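Local atomic coordinates of gamma-glutamyl-gamma-aminobutyraldehyde dehydrogenase (Burkholderia cenocepacia, PDB entry 4LIH), a protein that probably oxidises aldehydes such as gamma-glutamyl-gamma-aminobutyraldehyde to carboxylic acids, using NAD(P)+ as the electron acceptor, as a member of the aldehyde dehydrogenase family. Residues R97-M102 with G131-V136; D107-L112 with A208-Q213; I282-C287 with I415-V420. One frame throughout, in Å; residues are numbered along the deposited sequence.

Interaction 1. Residues R97-M102 with G131-V136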
ATOM      1  N   ARG A  97     -18.644  12.659 -16.068  1.00 12.10           N
ATOM      2  CA  ARG A  97     -19.728  13.224 -16.837  1.00 12.95           C
ATOM      3  C   ARG A  97     -20.882  12.222 -17.032  1.00 12.23           C
ATOM      4  O   ARG A  97     -22.036  12.588 -17.042  1.00 12.04           O
ATOM      5  CB  ARG A  97     -19.223  13.725 -18.191  1.00 14.43           C
ATOM      6  CG  ARG A  97     -20.295  14.267 -19.108  1.00 16.45           C
ATOM      7  CD  ARG A  97     -20.934  15.491 -18.504  1.00 18.27           C
ATOM      8  NE  ARG A  97     -22.030  16.021 -19.310  1.00 20.69           N
ATOM      9  CZ  ARG A  97     -23.104  16.615 -18.814  1.00 21.55           C
ATOM     10  NH1 ARG A  97     -23.262  16.741 -17.514  1.00 22.78           N
ATOM     11  NH2 ARG A  97     -24.051  17.046 -19.634  1.00 23.70           N
ATOM     12  N   TRP A  98     -20.558  10.948 -17.183  1.00 11.45           N
ATOM     13  CA  TRP A  98     -21.584   9.925 -17.402  1.00 11.15           C
ATOM     14  C   TRP A  98     -22.427   9.760 -16.149  1.00 11.05           C
ATOM     15  O   TRP A  98     -23.666   9.770 -16.202  1.00 11.08           O
ATOM     16  CB  TRP A  98     -20.902   8.618 -17.786  1.00 10.92           C
ATOM     17  CG  TRP A  98     -21.780   7.475 -18.102  1.00 10.85           C
ATOM     18  CD1 TRP A  98     -23.053   7.494 -18.572  1.00 10.95           C
ATOM     19  CD2 TRP A  98     -21.378   6.113 -18.066  1.00 10.78           C
ATOM     20  NE1 TRP A  98     -23.478   6.204 -18.826  1.00 10.98           N
ATOM     21  CE2 TRP A  98     -22.475   5.338 -18.468  1.00 10.79           C
ATOM     22  CE3 TRP A  98     -20.201   5.474 -17.672  1.00 10.77           C
ATOM     23  CZ2 TRP A  98     -22.412   3.956 -18.559  1.00 10.71           C
ATOM     24  CZ3 TRP A  98     -20.156   4.093 -17.735  1.00 10.59           C
ATOM     25  CH2 TRP A  98     -21.245   3.359 -18.195  1.00 10.57           C
ATOM     26  N   ALA A  99     -21.749   9.695 -15.010  1.00 10.80           N
ATOM     27  CA  ALA A  99     -22.409   9.626 -13.740  1.00 10.72           C
ATOM     28  C   ALA A  99     -23.279  10.844 -13.476  1.00 10.84           C
ATOM     29  O   ALA A  99     -24.413  10.690 -13.006  1.00 10.98           O
ATOM     30  CB  ALA A  99     -21.391   9.491 -12.625  1.00 10.66           C
ATOM     31  N   ALA A 100     -22.754  12.025 -13.756  1.00 10.83           N
ATOM     32  CA  ALA A 100     -23.569  13.272 -13.689  1.00 11.13           C
ATOM     33  C   ALA A 100     -24.844  13.153 -14.529  1.00 11.41           C
ATOM     34  O   ALA A 100     -25.932  13.558 -14.097  1.00 11.42           O
ATOM     35  CB  ALA A 100     -22.763  14.474 -14.129  1.00 11.25           C
ATOM     36  N   LEU A 101     -24.701  12.618 -15.741  1.00 11.52           N
ATOM     37  CA  LEU A 101     -25.860  12.374 -16.586  1.00 11.87           C
ATOM     38  C   LEU A 101     -26.829  11.392 -15.950  1.00 11.68           C
ATOM     39  O   LEU A 101     -28.048  11.630 -15.953  1.00 11.78           O
ATOM     40  CB  LEU A 101     -25.466  11.916 -17.985  1.00 12.00           C
ATOM     41  CG  LEU A 101     -24.901  13.013 -18.900  1.00 12.40           C
ATOM     42  CD1 LEU A 101     -24.222  12.378 -20.089  1.00 12.40           C
ATOM     43  CD2 LEU A 101     -25.967  13.972 -19.386  1.00 12.69           C
ATOM     44  N   MET A 102     -26.324  10.298 -15.388  1.00 11.71           N
ATOM     45  CA  MET A 102     -27.216   9.363 -14.717  1.00 11.63           C
ATOM     46  C   MET A 102     -28.021  10.116 -13.661  1.00 11.96           C
ATOM     47  O   MET A 102     -29.228   9.919 -13.540  1.00 12.12           O
ATOM     48  CB  MET A 102     -26.474   8.231 -14.034  1.00 11.52           C
ATOM     49  CG  MET A 102     -25.755   7.298 -14.971  1.00 11.57           C
ATOM     50  SD  MET A 102     -24.990   5.931 -14.034  1.00 11.44           S
ATOM     51  CE  MET A 102     -23.892   5.430 -15.314  1.00 11.53           C
ATOM     52  N   GLY A 131     -26.614   4.635  -6.342  1.00  8.42           N
ATOM     53  CA  GLY A 131     -25.560   3.609  -6.131  1.00  8.24           C
ATOM     54  C   GLY A 131     -24.771   3.400  -7.415  1.00  8.14           C
ATOM     55  O   GLY A 131     -23.566   3.308  -7.390  1.00  8.19           O
ATOM     56  N   ALA A 132     -25.460   3.316  -8.549  1.00  8.10           N
ATOM     57  CA  ALA A 132     -24.777   3.142  -9.822  1.00  8.09           C
ATOM     58  C   ALA A 132     -23.843   4.304 -10.119  1.00  8.07           C
ATOM     59  O   ALA A 132     -22.700   4.093 -10.616  1.00  8.13           O
ATOM     60  CB  ALA A 132     -25.786   2.971 -10.979  1.00  8.12           C
ATOM     61  N   ALA A 133     -24.360   5.516  -9.901  1.00  8.11           N
ATOM     62  CA  ALA A 133     -23.659   6.743 -10.222  1.00  8.11           C
ATOM     63  C   ALA A 133     -22.446   6.844  -9.278  1.00  8.02           C
ATOM     64  O   ALA A 133     -21.367   7.087  -9.755  1.00  7.84           O
ATOM     65  CB  ALA A 133     -24.551   7.939 -10.073  1.00  8.23           C
ATOM     66  N   TYR A 134     -22.646   6.490  -7.986  1.00  7.94           N
ATOM     67  CA  TYR A 134     -21.552   6.510  -6.968  1.00  7.90           C
ATOM     68  C   TYR A 134     -20.481   5.529  -7.339  1.00  7.88           C
ATOM     69  O   TYR A 134     -19.296   5.841  -7.294  1.00  7.88           O
ATOM     70  CB  TYR A 134     -22.088   6.279  -5.577  1.00  7.85           C
ATOM     71  CG  TYR A 134     -21.083   5.876  -4.460  1.00  7.70           C
ATOM     72  CD1 TYR A 134     -20.032   6.703  -4.075  1.00  7.69           C
ATOM     73  CD2 TYR A 134     -21.283   4.719  -3.728  1.00  7.60           C
ATOM     74  CE1 TYR A 134     -19.151   6.368  -3.062  1.00  7.60           C
ATOM     75  CE2 TYR A 134     -20.432   4.371  -2.687  1.00  7.52           C
ATOM     76  CZ  TYR A 134     -19.379   5.180  -2.341  1.00  7.57           C
ATOM     77  OH  TYR A 134     -18.547   4.786  -1.302  1.00  7.58           O
ATOM     78  N   CYS A 135     -20.895   4.358  -7.829  1.00  7.80           N
ATOM     79  CA  CYS A 135     -19.902   3.377  -8.227  1.00  7.72           C
ATOM     80  C   CYS A 135     -19.026   3.880  -9.387  1.00  7.71           C
ATOM     81  O   CYS A 135     -17.790   3.814  -9.328  1.00  7.57           O
ATOM     82  CB  CYS A 135     -20.556   2.042  -8.531  1.00  7.68           C
ATOM     83  SG  CYS A 135     -19.408   0.761  -9.056  1.00  7.67           S
ATOM     84  N   VAL A 136     -19.647   4.437 -10.410  1.00  7.77           N
ATOM     85  CA  VAL A 136     -18.912   4.988 -11.523  1.00  7.86           C
ATOM     86  C   VAL A 136     -17.987   6.143 -11.049  1.00  7.86           C
ATOM     87  O   VAL A 136     -16.816   6.221 -11.425  1.00  7.84           O
ATOM     88  CB  VAL A 136     -19.865   5.459 -12.612  1.00  7.98           C
ATOM     89  CG1 VAL A 136     -19.097   6.236 -13.683  1.00  8.12           C
ATOM     90  CG2 VAL A 136     -20.575   4.245 -13.215  1.00  7.95           C
TER
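Ala99 and Ala133 mark the tight centre of this contact, with their CA atoms only 4.7 Å apart. The two helix segments run nearly antiparallel, at 169°, and their axes close to 8.8 Å. Such an approach suits small residues: the methyl CB of Ala99 comes within 3.7 Å of the backbone carbonyl atom Ala133 O. On one side of this alanine pair the same methyl also meets Val136, whose branches are shared out. Val136 CG1, anti to the backbone N (chi1 171°), reaches Ala99 CB at 4.1 Å, and Val136 CG2 faces the terminal CE of Met102, whose chain it crosses at about a right angle. Met102 is extended beyond CG, which carries its unbranched thioether across to the other helix, with Met102 SD 4.1 Å from Ala133 CA. Its CE also rests over the rim of one face of the Trp98 ring in its own helix.

Trp98 takes a lesser part, with Trp98 CE3 4.2 Å from Val136 CG1, and the indole turns its NE1 to the carbonyl of Val211 on helix 206-218. Its large ring fills the interior by stacking on Phe186. Away from the contact, helix 88-104 reaches solvent at Arg97, which is exposed and pairs its charge with Glu104. No hydrogen bond links the two segments. This is close antiparallel helix packing through alanines, within what is probably the Rossmann-like cofactor-binding domain of the aldehyde dehydrogenase fold.

Interaction 2. Residues D107-L112 with A208-Q213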
ATOM      1  N   ASP A 107     -34.779  10.426 -12.319  1.00 12.14           N
ATOM      2  CA  ASP A 107     -36.217  10.066 -12.287  1.00 12.41           C
ATOM      3  C   ASP A 107     -36.573   9.048 -13.385  1.00 12.16           C
ATOM      4  O   ASP A 107     -37.216   8.047 -13.098  1.00 11.63           O
ATOM      5  CB  ASP A 107     -37.146  11.286 -12.420  1.00 13.14           C
ATOM      6  CG  ASP A 107     -37.124  12.176 -11.199  1.00 13.59           C
ATOM      7  OD1 ASP A 107     -36.558  11.829 -10.164  1.00 14.09           O
ATOM      8  OD2 ASP A 107     -37.701  13.264 -11.272  1.00 15.17           O
ATOM      9  N   GLU A 108     -36.132   9.306 -14.610  1.00 12.07           N
ATOM     10  CA  GLU A 108     -36.339   8.390 -15.738  1.00 12.36           C
ATOM     11  C   GLU A 108     -35.736   7.001 -15.470  1.00 11.88           C
ATOM     12  O   GLU A 108     -36.389   5.973 -15.688  1.00 11.75           O
ATOM     13  CB  GLU A 108     -35.745   8.949 -17.025  1.00 12.74           C
ATOM     14  CG  GLU A 108     -36.038   8.121 -18.252  1.00 13.15           C
ATOM     15  CD  GLU A 108     -35.211   8.499 -19.451  1.00 13.71           C
ATOM     16  OE1 GLU A 108     -34.366   9.422 -19.354  1.00 14.57           O
ATOM     17  OE2 GLU A 108     -35.406   7.869 -20.499  1.00 13.97           O
ATOM     18  N   LEU A 109     -34.513   6.986 -14.955  1.00 11.69           N
ATOM     19  CA  LEU A 109     -33.807   5.722 -14.748  1.00 11.21           C
ATOM     20  C   LEU A 109     -34.462   4.949 -13.601  1.00 11.00           C
ATOM     21  O   LEU A 109     -34.605   3.737 -13.645  1.00 10.82           O
ATOM     22  CB  LEU A 109     -32.328   5.979 -14.459  1.00 11.11           C
ATOM     23  CG  LEU A 109     -31.482   6.424 -15.633  1.00 11.21           C
ATOM     24  CD1 LEU A 109     -30.102   6.854 -15.155  1.00 11.15           C
ATOM     25  CD2 LEU A 109     -31.386   5.310 -16.666  1.00 11.26           C
ATOM     26  N   SER A 110     -34.789   5.662 -12.542  1.00 10.85           N
ATOM     27  CA  SER A 110     -35.502   5.063 -11.426  1.00 10.64           C
ATOM     28  C   SER A 110     -36.848   4.468 -11.882  1.00 10.60           C
ATOM     29  O   SER A 110     -37.191   3.335 -11.504  1.00 10.30           O
ATOM     30  CB  SER A 110     -35.698   6.083 -10.333  1.00 10.70           C
ATOM     31  OG  SER A 110     -34.466   6.536  -9.826  1.00 10.66           O
ATOM     32  N   LEU A 111     -37.590   5.207 -12.706  1.00 10.65           N
ATOM     33  CA  LEU A 111     -38.912   4.726 -13.174  1.00 10.70           C
ATOM     34  C   LEU A 111     -38.781   3.523 -14.117  1.00 10.47           C
ATOM     35  O   LEU A 111     -39.545   2.576 -14.029  1.00 10.54           O
ATOM     36  CB  LEU A 111     -39.726   5.881 -13.782  1.00 11.07           C
ATOM     37  CG  LEU A 111     -41.091   5.515 -14.428  1.00 11.34           C
ATOM     38  CD1 LEU A 111     -42.104   5.037 -13.386  1.00 11.50           C
ATOM     39  CD2 LEU A 111     -41.622   6.726 -15.173  1.00 11.61           C
ATOM     40  N   LEU A 112     -37.797   3.542 -15.015  1.00 10.23           N
ATOM     41  CA  LEU A 112     -37.514   2.395 -15.859  1.00 10.08           C
ATOM     42  C   LEU A 112     -37.224   1.142 -15.036  1.00  9.83           C
ATOM     43  O   LEU A 112     -37.781   0.087 -15.342  1.00  9.90           O
ATOM     44  CB  LEU A 112     -36.325   2.668 -16.783  1.00 10.08           C
ATOM     45  CG  LEU A 112     -36.559   3.650 -17.891  1.00 10.30           C
ATOM     46  CD1 LEU A 112     -35.222   4.031 -18.504  1.00 10.31           C
ATOM     47  CD2 LEU A 112     -37.462   3.006 -18.950  1.00 10.40           C
ATOM     48  N   ALA A 208     -29.990  -0.713 -18.560  1.00  9.47           N
ATOM     49  CA  ALA A 208     -28.738  -1.002 -19.237  1.00  9.49           C
ATOM     50  C   ALA A 208     -28.692  -0.259 -20.561  1.00  9.74           C
ATOM     51  O   ALA A 208     -27.724   0.445 -20.879  1.00  9.69           O
ATOM     52  CB  ALA A 208     -28.613  -2.498 -19.501  1.00  9.41           C
ATOM     53  N   ILE A 209     -29.747  -0.494 -21.346  1.00 10.07           N
ATOM     54  CA  ILE A 209     -29.931   0.159 -22.629  1.00 10.29           C
ATOM     55  C   ILE A 209     -29.856   1.665 -22.460  1.00 10.59           C
ATOM     56  O   ILE A 209     -29.110   2.330 -23.175  1.00 10.62           O
ATOM     57  CB  ILE A 209     -31.273  -0.258 -23.295  1.00 10.37           C
ATOM     58  CG1 ILE A 209     -31.245  -1.737 -23.688  1.00 10.36           C
ATOM     59  CG2 ILE A 209     -31.533   0.616 -24.517  1.00 10.54           C
ATOM     60  CD1 ILE A 209     -32.503  -2.301 -24.305  1.00 10.47           C
ATOM     61  N   ARG A 210     -30.621   2.212 -21.527  1.00 10.85           N
ATOM     62  CA  ARG A 210     -30.654   3.656 -21.329  1.00 11.42           C
ATOM     63  C   ARG A 210     -29.276   4.246 -21.018  1.00 11.14           C
ATOM     64  O   ARG A 210     -28.887   5.250 -21.636  1.00 11.21           O
ATOM     65  CB  ARG A 210     -31.675   4.056 -20.243  1.00 11.85           C
ATOM     66  CG  ARG A 210     -31.953   5.554 -20.131  1.00 12.67           C
ATOM     67  CD  ARG A 210     -32.462   6.089 -21.469  1.00 13.45           C
ATOM     68  NE  ARG A 210     -32.737   7.544 -21.436  1.00 14.73           N
ATOM     69  CZ  ARG A 210     -32.034   8.509 -22.037  1.00 15.56           C
ATOM     70  NH1 ARG A 210     -30.996   8.265 -22.821  1.00 16.40           N
ATOM     71  NH2 ARG A 210     -32.401   9.766 -21.870  1.00 16.32           N
ATOM     72  N   VAL A 211     -28.521   3.631 -20.102  1.00 10.95           N
ATOM     73  CA  VAL A 211     -27.222   4.196 -19.668  1.00 10.81           C
ATOM     74  C   VAL A 211     -26.162   4.110 -20.768  1.00 10.80           C
ATOM     75  O   VAL A 211     -25.168   4.867 -20.766  1.00 10.62           O
ATOM     76  CB  VAL A 211     -26.668   3.606 -18.343  1.00 10.80           C
ATOM     77  CG1 VAL A 211     -27.628   3.849 -17.185  1.00 10.84           C
ATOM     78  CG2 VAL A 211     -26.310   2.132 -18.446  1.00 10.73           C
ATOM     79  N   ALA A 212     -26.399   3.202 -21.714  1.00 10.62           N
ATOM     80  CA  ALA A 212     -25.536   3.060 -22.892  1.00 10.73           C
ATOM     81  C   ALA A 212     -25.585   4.321 -23.738  1.00 10.92           C
ATOM     82  O   ALA A 212     -24.556   4.796 -24.189  1.00 10.77           O
ATOM     83  CB  ALA A 212     -25.970   1.869 -23.734  1.00 10.60           C
ATOM     84  N   GLN A 213     -26.807   4.826 -23.930  0.50 11.21           N
ATOM     85  CA  GLN A 213     -27.056   6.050 -24.664  0.50 11.52           C
ATOM     86  C   GLN A 213     -26.361   7.216 -23.969  0.50 11.64           C
ATOM     87  O   GLN A 213     -25.649   7.998 -24.598  0.50 11.54           O
ATOM     88  CB  GLN A 213     -28.568   6.301 -24.772  0.50 11.70           C
ATOM     89  CG  GLN A 213     -29.316   5.246 -25.585  0.50 11.75           C
ATOM     90  CD  GLN A 213     -30.801   5.550 -25.756  0.50 11.87           C
ATOM     91  OE1 GLN A 213     -31.554   5.607 -24.785  0.50 11.66           O
ATOM     92  NE2 GLN A 213     -31.232   5.697 -27.010  0.50 12.10           N
TER
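Glu108 and Arg210 join two antiparallel helices, one of which, 206-218, is the crossover helix of a beta-alpha-beta unit between the parallel strands 195-199 and 225-227 in the probable cofactor-binding domain. The segment axes approach to 10.6 Å at an angle of 158°, a spacing that leaves room for long side chains to meet across the gap.

The polar part is a salt bridge. Glu108, with CG anti to its own N and the rest of the chain extended, crosses Arg210 at about a right angle and brings its carboxylate to the guanidinium edge. Arg210 grips it side-on with two nitrogens, one to each oxygen. Arg210 NE donates to Glu108 OE2 at 2.8 Å, meeting that oxygen from above the carboxylate plane, while Arg210 NH2 takes the syn lone pair of Glu108 OE1 at 3.2 Å. A further NE to OE1 bond is weak. The two flat groups are inclined by 54°, so this is a twisted version of the side-on pair rather than a coplanar one. His105 adds a weak hydrogen bond to OE1. Both charged residues are partly exposed, and their pairing should offset the cost of placing charge beside a buried apolar layer.

That layer is built on the aliphatic stem of Arg210, which bends at chi2 (58°) and presents its methylenes to two leucines. Leu109 CD2 sits 3.5 Å from Arg210 CG, and Leu112 CD1 lies 4.0 Å from Arg210 CB. Arginine suits the site because it supplies both halves: a greasy stem for the leucines and a charged end for the glutamate. Beyond the stem, the methyl Leu109 CD2 also touches Val211 CG1 at 4.1 Å.

Interaction 3. Residues I282-C287 with I415-V420; sequences IVLPDC and IVFDDV
Leu284 and Val420 are the residues nearest in backbone across this contact, their CA atoms still 7.7 Å apart, because the two strand ends are not direct neighbours. Strands 280-283 and 411-417 both run parallel to strand 314-318, which lies between them in the mixed sheet of what is probably the catalytic domain. No hydrogen bond therefore joins the segments. Past its strand, segment 282-287 makes a type I turn from Leu284 to Cys287, closed by a bond of 2.9 Å from Cys287 N to Leu284 O. Pro285 fits the second position of this turn, where the required phi is near that imposed by its ring. The other segment passes from strand to helix 420-428 through Asp419, the N-cap, whose carboxylate OD1 accepts a hydrogen bond from the backbone N of Glu422.

Side chains bridge the distance, and the long flat Phe417 does most of it. The first bond of its side chain points toward segment 282-287, and CG occupies the crowded position between backbone N and carbonyl carbon (chi1 67°); His318 of the intervening strand meets the ring at a steep angle. The far end of the ring does the touching. Ile282, a branched residue suited to a strand, brings CG2 to 3.9 Å from Phe417 CZ, crossing the aromatic side chain at about a right angle. The carbonyl Val283 O lies at a similar distance from the same carbon. Leu284 fills the remaining corner: its CD2 approaches Val420 CB at 4.3 Å and sits near the plane of the phenyl ring at its edge, 3.6 Å from Phe417 CZ and 3.7 Å from Phe417 CE1.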
ATOM      1  N   ILE A 282     -26.896 -13.513  13.128  1.00  9.62           N
ATOM      2  CA  ILE A 282     -26.837 -14.073  14.484  1.00 10.01           C
ATOM      3  C   ILE A 282     -27.133 -13.042  15.573  1.00 10.38           C
ATOM      4  O   ILE A 282     -26.422 -12.063  15.691  1.00 10.65           O
ATOM      5  CB  ILE A 282     -25.456 -14.648  14.771  1.00 10.03           C
ATOM      6  CG1 ILE A 282     -25.083 -15.643  13.651  1.00 10.01           C
ATOM      7  CG2 ILE A 282     -25.480 -15.248  16.186  1.00 10.21           C
ATOM      8  CD1 ILE A 282     -23.700 -16.251  13.754  1.00  9.98           C
ATOM      9  N   VAL A 283     -28.179 -13.254  16.359  1.00 10.85           N
ATOM     10  CA  VAL A 283     -28.570 -12.274  17.386  1.00 11.36           C
ATOM     11  C   VAL A 283     -28.393 -12.895  18.739  1.00 11.83           C
ATOM     12  O   VAL A 283     -29.073 -13.847  19.068  1.00 11.90           O
ATOM     13  CB  VAL A 283     -29.997 -11.792  17.224  1.00 11.37           C
ATOM     14  CG1 VAL A 283     -30.297 -10.670  18.189  1.00 11.52           C
ATOM     15  CG2 VAL A 283     -30.243 -11.319  15.832  1.00 11.26           C
ATOM     16  N   LEU A 284     -27.461 -12.316  19.503  1.00 12.49           N
ATOM     17  CA  LEU A 284     -27.116 -12.751  20.824  1.00 12.88           C
ATOM     18  C   LEU A 284     -27.844 -11.961  21.927  1.00 13.57           C
ATOM     19  O   LEU A 284     -28.277 -10.841  21.714  1.00 13.69           O
ATOM     20  CB  LEU A 284     -25.616 -12.652  21.025  1.00 13.00           C
ATOM     21  CG  LEU A 284     -24.805 -13.580  20.122  1.00 13.01           C
ATOM     22  CD1 LEU A 284     -23.361 -13.156  20.050  1.00 13.10           C
ATOM     23  CD2 LEU A 284     -24.921 -14.983  20.661  1.00 13.35           C
ATOM     24  N   PRO A 285     -27.941 -12.547  23.133  1.00 14.30           N
ATOM     25  CA  PRO A 285     -28.669 -11.907  24.264  1.00 14.71           C
ATOM     26  C   PRO A 285     -28.190 -10.484  24.628  1.00 15.28           C
ATOM     27  O   PRO A 285     -29.006  -9.621  25.010  1.00 15.30           O
ATOM     28  CB  PRO A 285     -28.397 -12.862  25.414  1.00 14.85           C
ATOM     29  CG  PRO A 285     -28.185 -14.190  24.759  1.00 14.72           C
ATOM     30  CD  PRO A 285     -27.406 -13.863  23.510  1.00 14.52           C
ATOM     31  N   ASP A 286     -26.886 -10.223  24.474  1.00 15.27           N
ATOM     32  CA  ASP A 286     -26.360  -8.899  24.770  1.00 15.39           C
ATOM     33  C   ASP A 286     -26.356  -7.942  23.563  1.00 15.75           C
ATOM     34  O   ASP A 286     -25.649  -6.936  23.570  1.00 15.88           O
ATOM     35  CB  ASP A 286     -24.990  -8.999  25.429  1.00 15.12           C
ATOM     36  CG  ASP A 286     -23.922  -9.577  24.511  1.00 14.81           C
ATOM     37  OD1 ASP A 286     -24.133  -9.755  23.298  1.00 13.86           O
ATOM     38  OD2 ASP A 286     -22.863  -9.886  25.035  1.00 14.73           O
ATOM     39  N   CYS A 287     -27.144  -8.250  22.535  1.00 16.28           N
ATOM     40  CA  CYS A 287     -27.376  -7.329  21.407  1.00 17.24           C
ATOM     41  C   CYS A 287     -27.630  -5.919  21.937  1.00 17.75           C
ATOM     42  O   CYS A 287     -28.469  -5.772  22.831  1.00 16.49           O
ATOM     43  CB  CYS A 287     -28.591  -7.830  20.638  1.00 18.23           C
ATOM     44  SG  CYS A 287     -29.191  -6.805  19.301  1.00 19.95           S
ATOM     45  N   ILE A 415     -33.950 -19.734  13.347  1.00 10.75           N
ATOM     46  CA  ILE A 415     -33.269 -20.916  13.917  1.00 11.06           C
ATOM     47  C   ILE A 415     -32.808 -20.551  15.305  1.00 11.50           C
ATOM     48  O   ILE A 415     -32.170 -19.529  15.476  1.00 11.40           O
ATOM     49  CB  ILE A 415     -32.037 -21.336  13.058  1.00 10.89           C
ATOM     50  CG1 ILE A 415     -32.512 -21.721  11.656  1.00 10.83           C
ATOM     51  CG2 ILE A 415     -31.227 -22.443  13.769  1.00 11.06           C
ATOM     52  CD1 ILE A 415     -31.449 -21.821  10.578  1.00 10.74           C
ATOM     53  N   VAL A 416     -33.148 -21.374  16.295  1.00 12.28           N
ATOM     54  CA  VAL A 416     -32.779 -21.109  17.681  1.00 12.75           C
ATOM     55  C   VAL A 416     -31.472 -21.793  18.051  1.00 13.03           C
ATOM     56  O   VAL A 416     -31.185 -22.865  17.540  1.00 13.22           O
ATOM     57  CB  VAL A 416     -33.886 -21.585  18.650  1.00 13.28           C
ATOM     58  CG1 VAL A 416     -33.951 -23.117  18.702  1.00 13.81           C
ATOM     59  CG2 VAL A 416     -33.605 -21.032  20.031  1.00 13.54           C
ATOM     60  N   PHE A 417     -30.683 -21.180  18.927  1.00 13.10           N
ATOM     61  CA  PHE A 417     -29.493 -21.820  19.418  1.00 13.77           C
ATOM     62  C   PHE A 417     -29.290 -21.503  20.880  1.00 15.09           C
ATOM     63  O   PHE A 417     -29.903 -20.565  21.425  1.00 15.17           O
ATOM     64  CB  PHE A 417     -28.269 -21.373  18.630  1.00 13.16           C
ATOM     65  CG  PHE A 417     -27.906 -19.924  18.828  1.00 12.70           C
ATOM     66  CD1 PHE A 417     -26.979 -19.544  19.795  1.00 12.41           C
ATOM     67  CD2 PHE A 417     -28.440 -18.937  17.989  1.00 12.42           C
ATOM     68  CE1 PHE A 417     -26.618 -18.222  19.939  1.00 12.32           C
ATOM     69  CE2 PHE A 417     -28.076 -17.603  18.132  1.00 12.18           C
ATOM     70  CZ  PHE A 417     -27.182 -17.242  19.105  1.00 12.09           C
ATOM     71  N   ASP A 418     -28.444 -22.305  21.506  1.00 16.94           N
ATOM     72  CA  ASP A 418     -28.227 -22.229  22.962  1.00 19.31           C
ATOM     73  C   ASP A 418     -26.902 -21.610  23.340  1.00 19.19           C
ATOM     74  O   ASP A 418     -26.731 -21.109  24.443  1.00 19.25           O
ATOM     75  CB  ASP A 418     -28.348 -23.617  23.594  1.00 21.03           C
ATOM     76  CG  ASP A 418     -29.769 -24.071  23.667  1.00 22.75           C
ATOM     77  OD1 ASP A 418     -30.576 -23.509  24.454  1.00 26.93           O
ATOM     78  OD2 ASP A 418     -30.114 -24.969  22.910  1.00 23.92           O
ATOM     79  N   ASP A 419     -25.944 -21.627  22.435  1.00 19.77           N
ATOM     80  CA  ASP A 419     -24.694 -20.950  22.715  1.00 20.46           C
ATOM     81  C   ASP A 419     -23.980 -20.554  21.443  1.00 18.94           C
ATOM     82  O   ASP A 419     -24.263 -21.084  20.341  1.00 17.06           O
ATOM     83  CB  ASP A 419     -23.797 -21.826  23.562  1.00 23.00           C
ATOM     84  CG  ASP A 419     -23.392 -23.079  22.853  1.00 25.40           C
ATOM     85  OD1 ASP A 419     -22.369 -23.043  22.123  1.00 26.73           O
ATOM     86  OD2 ASP A 419     -24.105 -24.093  23.044  1.00 27.24           O
ATOM     87  N   VAL A 420     -23.058 -19.615  21.624  1.00 18.09           N
ATOM     88  CA  VAL A 420     -22.455 -18.908  20.519  1.00 17.87           C
ATOM     89  C   VAL A 420     -21.676 -19.838  19.602  1.00 17.34           C
ATOM     90  O   VAL A 420     -21.730 -19.694  18.379  1.00 16.61           O
ATOM     91  CB  VAL A 420     -21.589 -17.727  21.026  1.00 18.89           C
ATOM     92  CG1 VAL A 420     -20.442 -18.211  21.907  1.00 18.91           C
ATOM     93  CG2 VAL A 420     -21.092 -16.872  19.844  1.00 19.40           C
TER

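From the N terminus, the chain first passes through 97-102 and 107-112, on successive helices, before either contact is made. Interaction 1 closes when helix 121-142 returns, a short and mainly helical loop; interaction 2 closes only at 208-213, after strands of the first sheet. The two therefore cross, and they touch where Met102 O packs 3.6 Å from Leu109 CD1. Together they tie helices 88-104, 106-117, 121-142 and 206-218 to one another. Interaction 3 follows in series, closing a loop of 127 residues between two strands of the second sheet. Its centre lies about 41 Å from that of interaction 1 and about 43 Å from that of interaction 2.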